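Local coordinates for protein type II secretion ATPase XpsE (Xanthomonas campestris, PDB 2D28) that is the ATPase of a type II secretion system, represented here by its N-terminal domain, a helical part followed by a small alpha/beta part of the MshEN family, at residues 15-20 / 58-63; 117-122 / 130-135. The protein carries 1 engineered substitution. One frame throughout, in Å; residues are numbered along the deposited sequence.

Contact 1 (15-20 / 58-63); sequences LERRRL and CAEVLG
R19 NH1 holds on to two residues of the same helix: it donates to E60 OE1 at 3.0 Å and is also hydrogen-bonded to T57 OG1. Its partner nitrogen R19 NH2 reaches E60 OE2 at 3.0 Å along a straighter path (166°), from the syn side of OE2 but tilted out of the carboxylate plane, while OE2 itself lies in the guanidinium plane. The salt bridge is thus bidentate and end-on, one nitrogen to each oxygen, with a further weak bond from NH1 to OE2. It is twisted, however: guanidinium and carboxylate planes stand 41° apart, and NH1 meets OE1 from above the carboxylate plane. The bridge ties the turn after helix 6-16 to the last turn of helix 51-62. The first helix closes in a Schellman motif, R18 taking positive phi, and R19 follows it, directed toward E60. With CG set beside the backbone N (chi1 -59°), R19 stretches out straight as far as NE, and the E60 chain comes out to meet it from the opposite direction. R17 CG sits 3.6 Å above the centre of the R19 guanidinium, covering one face, while R17 NH1 is engaged by E16 OE2 at 3.0 Å.

Contact 2 (117-122 / 130-135); sequences YAIDAV and LLLHVG
I119 and V122 meet L130 and L132 without a ring, amide or other planar side-chain group among the four, so the side chains meet methyl to methyl. The two segments belong to a beta-alpha-beta unit, in which helix 116-126 connects strand 105-110 to its parallel neighbour 130-134 and packs on one face of the sheet. Helix and strand axes approach to 10.8 Å and run 143° apart in direction. L130 and L132, two residues apart on the strand, both point toward the helix, with L131 between them turned to the strand residues R102, R105 and D107. I119 CD1 and L132 CD1 touch at 3.8 Å. I119 can reach that far because CG1 stands beside the backbone N (chi1 -72°) and the chain beyond it is nearly extended. V122, one helical turn on, offers CG1, which is anti to its backbone N (chi1 171°). This methyl faces both branches of L130, lying 3.8 Å from CD1 and 3.9 Å from CD2. The same two helix residues pack on further apolar groups: V122 also touches L96 of strand 96-102 and F90 of helix 88-94, and I119 touches I110 of strand 105-110. L130 CD1 has a second neighbour on the helix as well, approaching the backbone oxygen I119 O to 4.0 Å and the I119 CG2 methyl to 4.3 Å.

How the contacts relate
Both segments of contact 1 precede those of contact 2 in the chain, and the centres of the two contacts are about 19 Å apart. Contact 1 (15-20 / 58-63) belongs to the N-terminal helices and is a charged surface tie from the turn that follows helix 6-16 to helix 51-62; contact 2 (117-122 / 130-135) is apolar, partly buried and nearer the centre of the chain, joining helix 116-126 to a strand of the three-stranded sheet. No helix or strand is common to both, yet they adjoin: A59 CB packs 4.1 Å from V134 CG2, and C58 CB lies 4.3 Å from V134 CG1. Helix 51-62 therefore rests against V134 of strand 130-134, bringing the helical and alpha/beta parts of the domain together.

Contact 1 (15-20 / 58-63)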
ATOM      1  N   LEU A  15       2.556 -17.727  -1.334  1.00 13.44           N
ATOM      2  CA  LEU A  15       2.881 -19.130  -1.707  1.00 16.63           C
ATOM      3  C   LEU A  15       1.774 -20.086  -1.397  1.00 17.76           C
ATOM      4  O   LEU A  15       1.334 -20.817  -2.257  1.00 17.88           O
ATOM      5  CB  LEU A  15       4.121 -19.603  -0.999  1.00 18.31           C
ATOM      6  CG  LEU A  15       5.388 -18.933  -1.476  1.00 21.29           C
ATOM      7  CD1 LEU A  15       6.366 -19.293  -0.371  1.00 27.61           C
ATOM      8  CD2 LEU A  15       5.885 -19.466  -2.816  1.00 24.01           C
ATOM      9  N   GLU A  16       1.264 -20.000  -0.175  1.00 19.53           N
ATOM     10  CA  GLU A  16       0.267 -20.946   0.303  1.00 21.64           C
ATOM     11  C   GLU A  16      -1.030 -20.799  -0.477  1.00 21.55           C
ATOM     12  O   GLU A  16      -1.695 -21.763  -0.765  1.00 21.27           O
ATOM     13  CB  GLU A  16       0.056 -20.693   1.778  1.00 23.05           C
ATOM     14  CG  GLU A  16      -1.425 -20.648   2.198  1.00 31.57           C
ATOM     15  CD  GLU A  16      -1.889 -22.016   2.467  1.00 35.31           C
ATOM     16  OE1 GLU A  16      -0.981 -22.824   2.741  1.00 45.70           O
ATOM     17  OE2 GLU A  16      -3.087 -22.299   2.370  1.00 39.99           O
ATOM     18  N   ARG A  17      -1.377 -19.577  -0.836  1.00 22.01           N
ATOM     19  CA  ARG A  17      -2.564 -19.304  -1.689  1.00 21.68           C
ATOM     20  C   ARG A  17      -2.354 -19.555  -3.169  1.00 21.69           C
ATOM     21  O   ARG A  17      -3.285 -19.374  -4.007  1.00 21.06           O
ATOM     22  CB  ARG A  17      -3.037 -17.873  -1.459  1.00 21.45           C
ATOM     23  CG  ARG A  17      -3.533 -17.588  -0.036  1.00 24.79           C
ATOM     24  CD  ARG A  17      -4.884 -18.179   0.202  1.00 26.86           C
ATOM     25  NE  ARG A  17      -4.770 -19.600   0.446  1.00 30.62           N
ATOM     26  CZ  ARG A  17      -5.809 -20.426   0.559  1.00 39.22           C
ATOM     27  NH1 ARG A  17      -5.619 -21.715   0.846  1.00 37.60           N
ATOM     28  NH2 ARG A  17      -7.048 -19.960   0.405  1.00 41.05           N
ATOM     29  N   ARG A  18      -1.129 -19.930  -3.504  1.00 22.33           N
ATOM     30  CA  ARG A  18      -0.701 -20.132  -4.858  1.00 23.37           C
ATOM     31  C   ARG A  18      -0.828 -18.911  -5.759  1.00 22.91           C
ATOM     32  O   ARG A  18      -1.086 -19.002  -6.968  1.00 22.06           O
ATOM     33  CB  ARG A  18      -1.454 -21.307  -5.431  1.00 25.61           C
ATOM     34  CG  ARG A  18      -1.168 -22.558  -4.594  1.00 30.34           C
ATOM     35  CD  ARG A  18      -2.248 -23.549  -4.753  1.00 37.74           C
ATOM     36  NE  ARG A  18      -2.254 -23.986  -6.133  1.00 40.92           N
ATOM     37  CZ  ARG A  18      -3.349 -24.249  -6.857  1.00 46.76           C
ATOM     38  NH1 ARG A  18      -4.585 -24.160  -6.336  1.00 47.14           N
ATOM     39  NH2 ARG A  18      -3.196 -24.637  -8.119  1.00 47.46           N
ATOM     40  N   ARG A  19      -0.605 -17.753  -5.170  1.00 21.30           N
ATOM     41  CA  ARG A  19      -0.551 -16.480  -5.909  1.00 19.88           C
ATOM     42  C   ARG A  19       0.866 -16.130  -6.328  1.00 21.38           C
ATOM     43  O   ARG A  19       1.116 -15.047  -6.883  1.00 21.28           O
ATOM     44  CB  ARG A  19      -1.091 -15.376  -5.002  1.00 19.19           C
ATOM     45  CG  ARG A  19      -2.525 -15.601  -4.514  1.00 18.30           C
ATOM     46  CD  ARG A  19      -3.006 -14.646  -3.412  1.00 17.37           C
ATOM     47  NE  ARG A  19      -4.308 -15.044  -2.885  1.00 20.63           N
ATOM     48  CZ  ARG A  19      -4.795 -14.666  -1.693  1.00 22.46           C
ATOM     49  NH1 ARG A  19      -4.095 -13.964  -0.862  1.00 20.47           N
ATOM     50  NH2 ARG A  19      -5.957 -15.058  -1.305  1.00 20.90           N
ATOM     51  N   LEU A  20       1.799 -17.023  -5.964  1.00 21.40           N
ATOM     52  CA  LEU A  20       3.232 -16.877  -6.223  1.00 22.67           C
ATOM     53  C   LEU A  20       3.817 -18.300  -6.320  1.00 23.72           C
ATOM     54  O   LEU A  20       3.539 -19.138  -5.453  1.00 22.61           O
ATOM     55  CB  LEU A  20       3.917 -16.149  -5.065  1.00 22.22           C
ATOM     56  CG  LEU A  20       5.479 -16.088  -5.069  1.00 21.20           C
ATOM     57  CD1 LEU A  20       5.959 -15.252  -6.207  1.00 21.30           C
ATOM     58  CD2 LEU A  20       6.003 -15.497  -3.770  1.00 21.90           C
ATOM     59  N   CYS A  58      -1.787  -8.563   1.445  1.00 13.46           N
ATOM     60  CA  CYS A  58      -1.518  -7.525   2.433  1.00 12.91           C
ATOM     61  C   CYS A  58      -2.745  -7.366   3.348  1.00 13.33           C
ATOM     62  O   CYS A  58      -2.633  -7.372   4.567  1.00 12.39           O
ATOM     63  CB  CYS A  58      -1.221  -6.204   1.727  1.00 12.02           C
ATOM     64  SG  CYS A  58       0.397  -6.136   1.017  1.00 14.82           S
ATOM     65  N   ALA A  59      -3.928  -7.314   2.769  1.00 14.39           N
ATOM     66  CA  ALA A  59      -5.134  -7.129   3.544  1.00 15.46           C
ATOM     67  C   ALA A  59      -5.445  -8.303   4.456  1.00 15.56           C
ATOM     68  O   ALA A  59      -5.771  -8.089   5.613  1.00 14.85           O
ATOM     69  CB  ALA A  59      -6.290  -6.868   2.637  1.00 17.43           C
ATOM     70  N   GLU A  60      -5.266  -9.531   3.974  1.00 16.12           N
ATOM     71  CA  GLU A  60      -5.454 -10.705   4.802  1.00 16.44           C
ATOM     72  C   GLU A  60      -4.516 -10.707   5.923  1.00 15.11           C
ATOM     73  O   GLU A  60      -4.892 -11.071   6.994  1.00 17.09           O
ATOM     74  CB  GLU A  60      -5.198 -12.043   4.091  1.00 16.93           C
ATOM     75  CG  GLU A  60      -6.188 -12.411   3.036  1.00 19.03           C
ATOM     76  CD  GLU A  60      -5.686 -13.554   2.105  1.00 21.59           C
ATOM     77  OE1 GLU A  60      -4.479 -13.982   2.076  1.00 21.08           O
ATOM     78  OE2 GLU A  60      -6.547 -14.078   1.421  1.00 19.45           O
ATOM     79  N   VAL A  61      -3.247 -10.438   5.688  1.00 13.60           N
ATOM     80  CA  VAL A  61      -2.280 -10.678   6.732  1.00 13.42           C
ATOM     81  C   VAL A  61      -2.424  -9.643   7.800  1.00 13.41           C
ATOM     82  O   VAL A  61      -2.222  -9.932   9.020  1.00 14.65           O
ATOM     83  CB  VAL A  61      -0.823 -10.730   6.216  1.00 13.10           C
ATOM     84  CG1 VAL A  61       0.137 -10.615   7.324  1.00 11.87           C
ATOM     85  CG2 VAL A  61      -0.604 -12.029   5.415  1.00 17.75           C
ATOM     86  N   LEU A  62      -2.777  -8.433   7.384  1.00 12.27           N
ATOM     87  CA  LEU A  62      -2.796  -7.309   8.316  1.00 11.78           C
ATOM     88  C   LEU A  62      -4.215  -7.031   8.847  1.00 11.53           C
ATOM     89  O   LEU A  62      -4.382  -6.191   9.725  1.00 11.04           O
ATOM     90  CB  LEU A  62      -2.162  -6.062   7.689  1.00 11.36           C
ATOM     91  CG  LEU A  62      -0.652  -6.082   7.467  1.00 14.56           C
ATOM     92  CD1 LEU A  62      -0.286  -4.853   6.611  1.00 13.37           C
ATOM     93  CD2 LEU A  62       0.156  -6.099   8.786  1.00 16.76           C
ATOM     94  N   GLY A  63      -5.230  -7.737   8.346  1.00 11.27           N
ATOM     95  CA  GLY A  63      -6.591  -7.544   8.802  1.00 10.64           C
ATOM     96  C   GLY A  63      -7.192  -6.213   8.407  1.00  9.77           C
ATOM     97  O   GLY A  63      -8.058  -5.700   9.072  1.00 10.54           O
TER

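Contact 2 (117-122 / 130-135)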
ATOM      1  N   TYR A 117       8.056   2.192   7.694  1.00 12.37           N
ATOM      2  CA  TYR A 117       8.787   3.462   7.449  1.00 13.01           C
ATOM      3  C   TYR A 117       7.875   4.510   6.818  1.00 11.60           C
ATOM      4  O   TYR A 117       7.744   5.637   7.289  1.00 11.41           O
ATOM      5  CB  TYR A 117      10.013   3.193   6.526  1.00 14.36           C
ATOM      6  CG  TYR A 117      10.755   4.454   6.170  1.00 13.37           C
ATOM      7  CD1 TYR A 117      11.712   5.013   7.051  1.00 14.58           C
ATOM      8  CD2 TYR A 117      10.364   5.205   5.084  1.00 14.70           C
ATOM      9  CE1 TYR A 117      12.339   6.244   6.723  1.00 12.65           C
ATOM     10  CE2 TYR A 117      10.967   6.396   4.773  1.00 14.81           C
ATOM     11  CZ  TYR A 117      11.960   6.919   5.613  1.00 17.37           C
ATOM     12  OH  TYR A 117      12.511   8.149   5.286  1.00 17.18           O
ATOM     13  N   ALA A 118       7.147   4.111   5.783  1.00 12.12           N
ATOM     14  CA  ALA A 118       6.249   5.003   5.120  1.00 10.86           C
ATOM     15  C   ALA A 118       5.102   5.456   6.000  1.00 12.18           C
ATOM     16  O   ALA A 118       4.742   6.625   6.004  1.00 10.76           O
ATOM     17  CB  ALA A 118       5.717   4.350   3.846  1.00 13.22           C
ATOM     18  N   ILE A 119       4.499   4.504   6.706  1.00 11.23           N
ATOM     19  CA  ILE A 119       3.402   4.831   7.559  1.00 11.13           C
ATOM     20  C   ILE A 119       3.843   5.764   8.666  1.00 11.45           C
ATOM     21  O   ILE A 119       3.088   6.662   8.964  1.00 12.17           O
ATOM     22  CB  ILE A 119       2.792   3.520   8.189  1.00 11.31           C
ATOM     23  CG1 ILE A 119       2.050   2.734   7.121  1.00  9.86           C
ATOM     24  CG2 ILE A 119       1.936   3.764   9.487  1.00 12.87           C
ATOM     25  CD1 ILE A 119       1.923   1.285   7.409  1.00 13.02           C
ATOM     26  N   ASP A 120       4.973   5.454   9.333  1.00 11.09           N
ATOM     27  CA  ASP A 120       5.478   6.335  10.389  1.00 11.64           C
ATOM     28  C   ASP A 120       5.836   7.737   9.844  1.00 12.83           C
ATOM     29  O   ASP A 120       5.566   8.742  10.497  1.00 12.50           O
ATOM     30  CB  ASP A 120       6.606   5.666  11.169  1.00 11.80           C
ATOM     31  CG  ASP A 120       6.121   4.540  12.039  1.00 13.56           C
ATOM     32  OD1 ASP A 120       4.865   4.310  12.119  1.00 13.41           O
ATOM     33  OD2 ASP A 120       6.938   3.749  12.551  1.00 13.18           O
ATOM     34  N   ALA A 121       6.326   7.811   8.609  1.00 13.47           N
ATOM     35  CA  ALA A 121       6.505   9.110   7.907  1.00 12.78           C
ATOM     36  C   ALA A 121       5.202   9.901   7.774  1.00 13.79           C
ATOM     37  O   ALA A 121       5.149  11.135   8.086  1.00 15.11           O
ATOM     38  CB  ALA A 121       7.184   8.875   6.545  1.00 12.92           C
ATOM     39  N   VAL A 122       4.120   9.201   7.421  1.00 12.22           N
ATOM     40  CA  VAL A 122       2.845   9.857   7.227  1.00 12.95           C
ATOM     41  C   VAL A 122       2.304  10.307   8.572  1.00 11.66           C
ATOM     42  O   VAL A 122       1.802  11.469   8.725  1.00 13.04           O
ATOM     43  CB  VAL A 122       1.861   8.920   6.448  1.00 12.69           C
ATOM     44  CG1 VAL A 122       0.514   9.489   6.430  1.00 16.36           C
ATOM     45  CG2 VAL A 122       2.386   8.723   5.037  1.00 12.48           C
ATOM     46  N   LEU A 130      -4.245   7.697  11.651  1.00 12.21           N
ATOM     47  CA  LEU A 130      -4.575   7.124  10.356  1.00 10.93           C
ATOM     48  C   LEU A 130      -5.541   5.972  10.494  1.00 10.43           C
ATOM     49  O   LEU A 130      -5.476   5.221  11.492  1.00 11.32           O
ATOM     50  CB  LEU A 130      -3.298   6.558   9.694  1.00 11.53           C
ATOM     51  CG  LEU A 130      -2.088   7.560   9.631  1.00 11.28           C
ATOM     52  CD1 LEU A 130      -0.930   6.967   8.873  1.00 11.70           C
ATOM     53  CD2 LEU A 130      -2.449   8.861   8.939  1.00 10.85           C
ATOM     54  N   LEU A 131      -6.351   5.791   9.452  1.00 10.25           N
ATOM     55  CA  LEU A 131      -7.071   4.548   9.212  1.00 12.44           C
ATOM     56  C   LEU A 131      -6.616   4.066   7.841  1.00 11.65           C
ATOM     57  O   LEU A 131      -6.794   4.739   6.857  1.00 10.44           O
ATOM     58  CB  LEU A 131      -8.589   4.769   9.243  1.00 12.90           C
ATOM     59  CG  LEU A 131      -9.535   3.579   9.433  1.00 15.58           C
ATOM     60  CD1 LEU A 131      -9.356   2.905  10.790  1.00 13.34           C
ATOM     61  CD2 LEU A 131     -10.954   4.059   9.278  1.00 19.36           C
ATOM     62  N   LEU A 132      -5.966   2.904   7.812  1.00 11.09           N
ATOM     63  CA  LEU A 132      -5.382   2.372   6.618  1.00 10.92           C
ATOM     64  C   LEU A 132      -6.365   1.538   5.810  1.00 11.82           C
ATOM     65  O   LEU A 132      -7.076   0.726   6.344  1.00 11.35           O
ATOM     66  CB  LEU A 132      -4.163   1.519   6.937  1.00 11.00           C
ATOM     67  CG  LEU A 132      -3.001   2.297   7.612  1.00 11.04           C
ATOM     68  CD1 LEU A 132      -1.877   1.307   7.954  1.00 12.91           C
ATOM     69  CD2 LEU A 132      -2.595   3.448   6.696  1.00 11.19           C
ATOM     70  N   HIS A 133      -6.387   1.769   4.493  1.00 12.22           N
ATOM     71  CA  HIS A 133      -7.196   0.990   3.570  1.00 10.96           C
ATOM     72  C   HIS A 133      -6.331   0.536   2.416  1.00 11.12           C
ATOM     73  O   HIS A 133      -5.620   1.370   1.794  1.00 10.17           O
ATOM     74  CB  HIS A 133      -8.295   1.879   3.009  1.00 10.98           C
ATOM     75  CG  HIS A 133      -9.182   2.505   4.043  1.00  8.97           C
ATOM     76  ND1 HIS A 133      -9.107   3.827   4.390  1.00 16.34           N
ATOM     77  CD2 HIS A 133     -10.253   2.021   4.701  1.00  2.02           C
ATOM     78  CE1 HIS A 133     -10.026   4.094   5.314  1.00 13.27           C
ATOM     79  NE2 HIS A 133     -10.700   2.993   5.552  1.00 14.16           N
ATOM     80  N   VAL A 134      -6.307  -0.753   2.146  1.00 10.28           N
ATOM     81  CA  VAL A 134      -5.411  -1.283   1.121  1.00 11.59           C
ATOM     82  C   VAL A 134      -6.087  -1.074  -0.266  1.00 11.99           C
ATOM     83  O   VAL A 134      -7.309  -1.282  -0.464  1.00 12.66           O
ATOM     84  CB  VAL A 134      -5.087  -2.783   1.346  1.00 10.77           C
ATOM     85  CG1 VAL A 134      -4.064  -3.331   0.317  1.00 12.55           C
ATOM     86  CG2 VAL A 134      -4.693  -3.070   2.844  1.00 13.25           C
ATOM     87  N   GLY A 135      -5.296  -0.636  -1.199  1.00 12.08           N
ATOM     88  CA  GLY A 135      -5.718  -0.458  -2.590  1.00 10.93           C
ATOM     89  C   GLY A 135      -4.658  -0.966  -3.556  1.00 10.15           C
ATOM     90  O   GLY A 135      -3.463  -1.122  -3.243  1.00 10.01           O
TER